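PDB 4YOD: thioredoxin-like protein from Bacteroides caccae ATCC 43185, which is of uncharacterised function but, carrying a thioredoxin-like domain behind a helical N-terminal region, probably acts as a thiol-disulfide oxidoreductase. Local coordinates for residues 12-24 with 32-44. Sequence-based numbering, arbitrary orientation.
Sequences IKTFTLPAIPQIM and EFLVKHYWDNVNF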
loop_
_atom_site.group_PDB
_atom_site.type_symbol
_atom_site.label_atom_id
_atom_site.label_comp_id
_atom_site.label_asym_id
_atom_site.label_seq_id
_atom_site.Cartn_x
_atom_site.Cartn_y
_atom_site.Cartn_z
ATOM N N ILE A 12 24.064 30.435 -3.180
ATOM C CA ILE A 12 22.868 30.285 -2.341
ATOM C C ILE A 12 21.671 29.789 -3.174
ATOM O O ILE A 12 21.303 30.421 -4.168
ATOM C CB ILE A 12 22.529 31.608 -1.620
ATOM N N LYS A 13 21.080 28.657 -2.756
ATOM C CA LYS A 13 19.937 27.983 -3.392
ATOM C C LYS A 13 18.746 27.859 -2.421
ATOM O O LYS A 13 18.909 28.080 -1.214
ATOM C CB LYS A 13 20.345 26.576 -3.873
ATOM C CG LYS A 13 21.315 26.533 -5.046
ATOM C CD LYS A 13 21.717 25.089 -5.306
ATOM C CE LYS A 13 22.253 24.848 -6.693
ATOM N NZ LYS A 13 21.821 23.520 -7.211
ATOM N N THR A 14 17.557 27.477 -2.946
ATOM C CA THR A 14 16.345 27.289 -2.141
ATOM C C THR A 14 16.476 25.990 -1.331
ATOM O O THR A 14 16.227 26.016 -0.132
ATOM C CB THR A 14 15.078 27.320 -3.021
ATOM O OG1 THR A 14 15.076 28.514 -3.806
ATOM C CG2 THR A 14 13.787 27.267 -2.203
ATOM N N PHE A 15 16.886 24.876 -1.988
ATOM C CA PHE A 15 17.083 23.547 -1.386
ATOM C C PHE A 15 18.468 23.015 -1.734
ATOM O O PHE A 15 18.849 23.003 -2.904
ATOM C CB PHE A 15 15.991 22.547 -1.830
ATOM C CG PHE A 15 16.231 21.122 -1.380
ATOM C CD1 PHE A 15 15.935 20.725 -0.079
ATOM C CD2 PHE A 15 16.772 20.183 -2.247
ATOM C CE1 PHE A 15 16.194 19.421 0.348
ATOM C CE2 PHE A 15 17.035 18.880 -1.817
ATOM C CZ PHE A 15 16.738 18.507 -0.522
ATOM N N THR A 16 19.208 22.555 -0.717
ATOM C CA THR A 16 20.562 22.024 -0.887
ATOM C C THR A 16 20.685 20.648 -0.219
ATOM O O THR A 16 20.281 20.466 0.928
ATOM C CB THR A 16 21.608 23.026 -0.332
ATOM O OG1 THR A 16 21.433 24.293 -0.972
ATOM C CG2 THR A 16 23.054 22.552 -0.536
ATOM N N LEU A 17 21.262 19.701 -0.954
ATOM C CA LEU A 17 21.548 18.353 -0.488
ATOM C C LEU A 17 22.874 18.340 0.288
ATOM O O LEU A 17 23.770 19.124 -0.042
ATOM C CB LEU A 17 21.628 17.379 -1.681
ATOM C CG LEU A 17 20.323 16.771 -2.160
ATOM C CD1 LEU A 17 20.469 16.218 -3.553
ATOM C CD2 LEU A 17 19.869 15.666 -1.235
ATOM N N PRO A 18 23.041 17.455 1.302
ATOM C CA PRO A 18 24.338 17.386 1.994
ATOM C C PRO A 18 25.378 16.682 1.115
ATOM O O PRO A 18 25.021 15.830 0.298
ATOM C CB PRO A 18 24.010 16.582 3.252
ATOM C CG PRO A 18 22.922 15.666 2.813
ATOM C CD PRO A 18 22.102 16.432 1.814
ATOM N N ALA A 19 26.654 17.043 1.270
ATOM C CA ALA A 19 27.737 16.455 0.480
ATOM C C ALA A 19 28.155 15.081 1.029
ATOM O O ALA A 19 28.494 14.963 2.209
ATOM C CB ALA A 19 28.932 17.397 0.453
ATOM N N ILE A 20 28.122 14.048 0.164
ATOM C CA ILE A 20 28.532 12.677 0.508
ATOM C C ILE A 20 30.084 12.599 0.457
ATOM O O ILE A 20 30.666 12.925 -0.581
ATOM C CB ILE A 20 27.857 11.612 -0.415
ATOM C CG1 ILE A 20 26.322 11.648 -0.285
ATOM C CG2 ILE A 20 28.401 10.194 -0.142
ATOM C CD1 ILE A 20 25.585 11.257 -1.556
ATOM N N PRO A 21 30.756 12.158 1.553
ATOM C CA PRO A 21 32.239 12.088 1.541
ATOM C C PRO A 21 32.798 11.039 0.575
ATOM O O PRO A 21 32.151 10.018 0.335
ATOM C CB PRO A 21 32.602 11.736 2.990
ATOM C CG PRO A 21 31.349 11.914 3.793
ATOM C CD PRO A 21 30.201 11.732 2.857
ATOM N N GLN A 22 34.019 11.284 0.037
ATOM C CA GLN A 22 34.704 10.399 -0.920
ATOM C C GLN A 22 35.128 9.059 -0.283
ATOM O O GLN A 22 35.191 8.056 -0.997
ATOM C CB GLN A 22 35.925 11.092 -1.556
ATOM C CG GLN A 22 36.212 10.624 -2.991
ATOM C CD GLN A 22 37.503 11.161 -3.600
ATOM O OE1 GLN A 22 38.595 11.060 -3.020
ATOM N NE2 GLN A 22 37.423 11.674 -4.829
ATOM N N ILE A 23 35.390 9.036 1.050
ATOM C CA ILE A 23 35.780 7.828 1.809
ATOM C C ILE A 23 34.630 6.811 1.835
ATOM O O ILE A 23 34.875 5.610 2.007
ATOM C CB ILE A 23 36.270 8.133 3.253
ATOM C CG1 ILE A 23 35.312 9.104 4.002
ATOM C CG2 ILE A 23 37.728 8.612 3.250
ATOM C CD1 ILE A 23 35.093 8.791 5.456
HETATM N N MSE A 24 33.384 7.293 1.677
HETATM C CA MSE A 24 32.219 6.422 1.646
HETATM C C MSE A 24 32.078 5.844 0.247
HETATM O O MSE A 24 31.542 6.490 -0.658
HETATM C CB MSE A 24 30.959 7.162 2.096
HETATM C CG MSE A 24 30.572 6.827 3.510
HETATM SE SE MSE A 24 28.991 7.821 3.975
HETATM C CE MSE A 24 29.757 8.859 5.464
ATOM N N GLU A 32 22.492 5.070 2.795
ATOM C CA GLU A 32 22.157 5.340 4.203
ATOM C C GLU A 32 22.472 6.809 4.563
ATOM O O GLU A 32 21.630 7.465 5.182
ATOM C CB GLU A 32 22.906 4.371 5.141
ATOM C CG GLU A 32 22.513 4.507 6.605
ATOM C CD GLU A 32 23.272 3.641 7.594
ATOM O OE1 GLU A 32 24.505 3.475 7.436
ATOM O OE2 GLU A 32 22.635 3.172 8.565
ATOM N N PHE A 33 23.664 7.324 4.172
ATOM C CA PHE A 33 24.048 8.718 4.448
ATOM C C PHE A 33 23.045 9.710 3.818
ATOM O O PHE A 33 22.645 10.677 4.468
ATOM C CB PHE A 33 25.473 9.024 3.940
ATOM C CG PHE A 33 25.939 10.421 4.291
ATOM C CD1 PHE A 33 26.563 10.680 5.507
ATOM C CD2 PHE A 33 25.705 11.488 3.427
ATOM C CE1 PHE A 33 26.968 11.975 5.844
ATOM C CE2 PHE A 33 26.097 12.786 3.771
ATOM C CZ PHE A 33 26.732 13.019 4.975
ATOM N N LEU A 34 22.665 9.468 2.557
ATOM C CA LEU A 34 21.756 10.328 1.799
ATOM C C LEU A 34 20.382 10.420 2.471
ATOM O O LEU A 34 19.836 11.519 2.569
ATOM C CB LEU A 34 21.634 9.814 0.355
ATOM C CG LEU A 34 20.958 10.725 -0.687
ATOM C CD1 LEU A 34 21.545 12.153 -0.682
ATOM C CD2 LEU A 34 21.071 10.118 -2.080
ATOM N N VAL A 35 19.846 9.284 2.959
ATOM C CA VAL A 35 18.553 9.240 3.631
ATOM C C VAL A 35 18.620 10.002 4.968
ATOM O O VAL A 35 17.776 10.867 5.219
ATOM C CB VAL A 35 18.065 7.767 3.816
ATOM C CG1 VAL A 35 17.004 7.646 4.906
ATOM C CG2 VAL A 35 17.544 7.179 2.504
ATOM N N LYS A 36 19.620 9.701 5.805
ATOM C CA LYS A 36 19.735 10.260 7.143
ATOM C C LYS A 36 19.947 11.773 7.185
ATOM O O LYS A 36 19.373 12.420 8.060
ATOM C CB LYS A 36 20.848 9.553 7.918
ATOM C CG LYS A 36 20.363 8.214 8.499
ATOM C CD LYS A 36 21.487 7.374 9.102
ATOM C CE LYS A 36 20.961 6.078 9.675
ATOM N NZ LYS A 36 22.031 5.280 10.331
ATOM N N HIS A 37 20.717 12.339 6.237
ATOM C CA HIS A 37 21.077 13.754 6.225
ATOM C C HIS A 37 20.323 14.583 5.175
ATOM O O HIS A 37 20.572 15.783 5.066
ATOM C CB HIS A 37 22.596 13.882 5.987
ATOM C CG HIS A 37 23.406 13.247 7.074
ATOM N ND1 HIS A 37 23.978 14.006 8.080
ATOM C CD2 HIS A 37 23.662 11.939 7.310
ATOM C CE1 HIS A 37 24.572 13.138 8.889
ATOM N NE2 HIS A 37 24.403 11.882 8.469
ATOM N N TYR A 38 19.364 13.972 4.467
ATOM C CA TYR A 38 18.603 14.575 3.363
ATOM C C TYR A 38 18.075 15.970 3.653
ATOM O O TYR A 38 18.195 16.833 2.781
ATOM C CB TYR A 38 17.418 13.666 2.954
ATOM C CG TYR A 38 16.787 14.062 1.636
ATOM C CD1 TYR A 38 17.339 13.648 0.426
ATOM C CD2 TYR A 38 15.691 14.921 1.594
ATOM C CE1 TYR A 38 16.793 14.050 -0.794
ATOM C CE2 TYR A 38 15.131 15.320 0.382
ATOM C CZ TYR A 38 15.689 14.883 -0.810
ATOM O OH TYR A 38 15.159 15.278 -2.008
ATOM N N TRP A 39 17.478 16.176 4.850
ATOM C CA TRP A 39 16.814 17.414 5.243
ATOM C C TRP A 39 17.644 18.319 6.155
ATOM O O TRP A 39 17.106 19.301 6.664
ATOM C CB TRP A 39 15.486 17.055 5.956
ATOM C CG TRP A 39 14.520 16.304 5.079
ATOM C CD1 TRP A 39 14.299 14.960 5.073
ATOM C CD2 TRP A 39 13.699 16.850 4.032
ATOM N NE1 TRP A 39 13.338 14.640 4.139
ATOM C CE2 TRP A 39 12.964 15.779 3.472
ATOM C CE3 TRP A 39 13.482 18.154 3.538
ATOM C CZ2 TRP A 39 12.029 15.962 2.442
ATOM C CZ3 TRP A 39 12.559 18.336 2.511
ATOM C CH2 TRP A 39 11.854 17.247 1.966
ATOM N N ASP A 40 18.930 18.004 6.360
ATOM C CA ASP A 40 19.834 18.746 7.243
ATOM C C ASP A 40 19.932 20.258 6.953
ATOM O O ASP A 40 20.109 21.029 7.894
ATOM C CB ASP A 40 21.251 18.152 7.152
ATOM C CG ASP A 40 21.505 16.904 7.984
ATOM O OD1 ASP A 40 20.521 16.294 8.464
ATOM O OD2 ASP A 40 22.694 16.542 8.162
ATOM N N ASN A 41 19.824 20.677 5.676
ATOM C CA ASN A 41 19.980 22.086 5.291
ATOM C C ASN A 41 18.648 22.805 5.103
ATOM O O ASN A 41 18.609 23.906 4.560
ATOM C CB ASN A 41 20.835 22.189 4.032
ATOM C CG ASN A 41 22.238 21.704 4.269
ATOM O OD1 ASN A 41 22.711 21.601 5.408
ATOM N ND2 ASN A 41 22.925 21.371 3.213
ATOM N N VAL A 42 17.583 22.221 5.630
ATOM C CA VAL A 42 16.233 22.775 5.542
ATOM C C VAL A 42 15.814 23.349 6.916
ATOM O O VAL A 42 16.098 22.752 7.953
ATOM C CB VAL A 42 15.260 21.677 5.019
ATOM C CG1 VAL A 42 13.794 22.092 5.138
ATOM C CG2 VAL A 42 15.593 21.312 3.565
ATOM N N ASN A 43 15.156 24.522 6.899
ATOM C CA ASN A 43 14.597 25.194 8.073
ATOM C C ASN A 43 13.108 24.946 8.040
ATOM O O ASN A 43 12.406 25.592 7.249
ATOM C CB ASN A 43 14.918 26.719 8.045
ATOM C CG ASN A 43 14.314 27.500 9.208
ATOM O OD1 ASN A 43 13.714 26.936 10.133
ATOM N ND2 ASN A 43 14.485 28.819 9.201
ATOM N N PHE A 44 12.611 23.993 8.865
ATOM C CA PHE A 44 11.184 23.675 8.870
ATOM C C PHE A 44 10.304 24.752 9.564
ATOM O O PHE A 44 9.082 24.643 9.531
ATOM C CB PHE A 44 10.928 22.301 9.467
ATOM C CG PHE A 44 11.325 21.173 8.549
ATOM C CD1 PHE A 44 10.768 21.059 7.273
ATOM C CD2 PHE A 44 12.243 20.211 8.958
ATOM C CE1 PHE A 44 11.111 19.994 6.434
ATOM C CE2 PHE A 44 12.577 19.141 8.120
ATOM C CZ PHE A 44 12.012 19.042 6.861
HETATM O O HOH W 1 18.058 23.980 1.886
HETATM O O HOH W 2 19.125 19.349 3.173
#
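From Phe-15 to Ile-20 an extended, non-helical chain runs antiparallel to residues 33-42, the end of helix 27-37 and the turns after it, with CA atoms 6.1 Å apart at Leu-17 and Tyr-38. No direct hydrogen bond joins the two segments; instead, one water donates to Thr-16 O and Tyr-38 O and accepts from Asn-41 N, while another links Thr-16 N to Asn-41 O. Phe-33, its CG anti to the backbone N (chi1 -176°), points toward the extended chain, its ring against Ala-19 to Met-24. Pro-21 CD sits over one face, 4.3 Å from the centroid in a CH-pi contact, and His-37 CD2 lies over the opposite face. Met-24, a selenomethionine, crosses the Phe-33 side chain at about a right angle in a Met-aromatic contact, SE oblique to the ring and CE 3.7 Å from Phe-33 CD1. Replacing Phe-33 by an alanine would probably leave Pro-21 and Met-24 without their shared packing surface. Further along, Pro-18 CG rests 3.3 Å from His-37 O. Leu-17 CD2 meets Tyr-38 CE1 at 3.5 Å, and Phe-15 CZ approaches Tyr-38 CE2 obliquely; the Tyr-38 hydroxyl is hydrogen-bonded to Ala-59 O. The arrangement is surface packing, apolar between side chains and water-bridged between backbones, of an N-terminal arm along the first helix of the helical DUF5106 region.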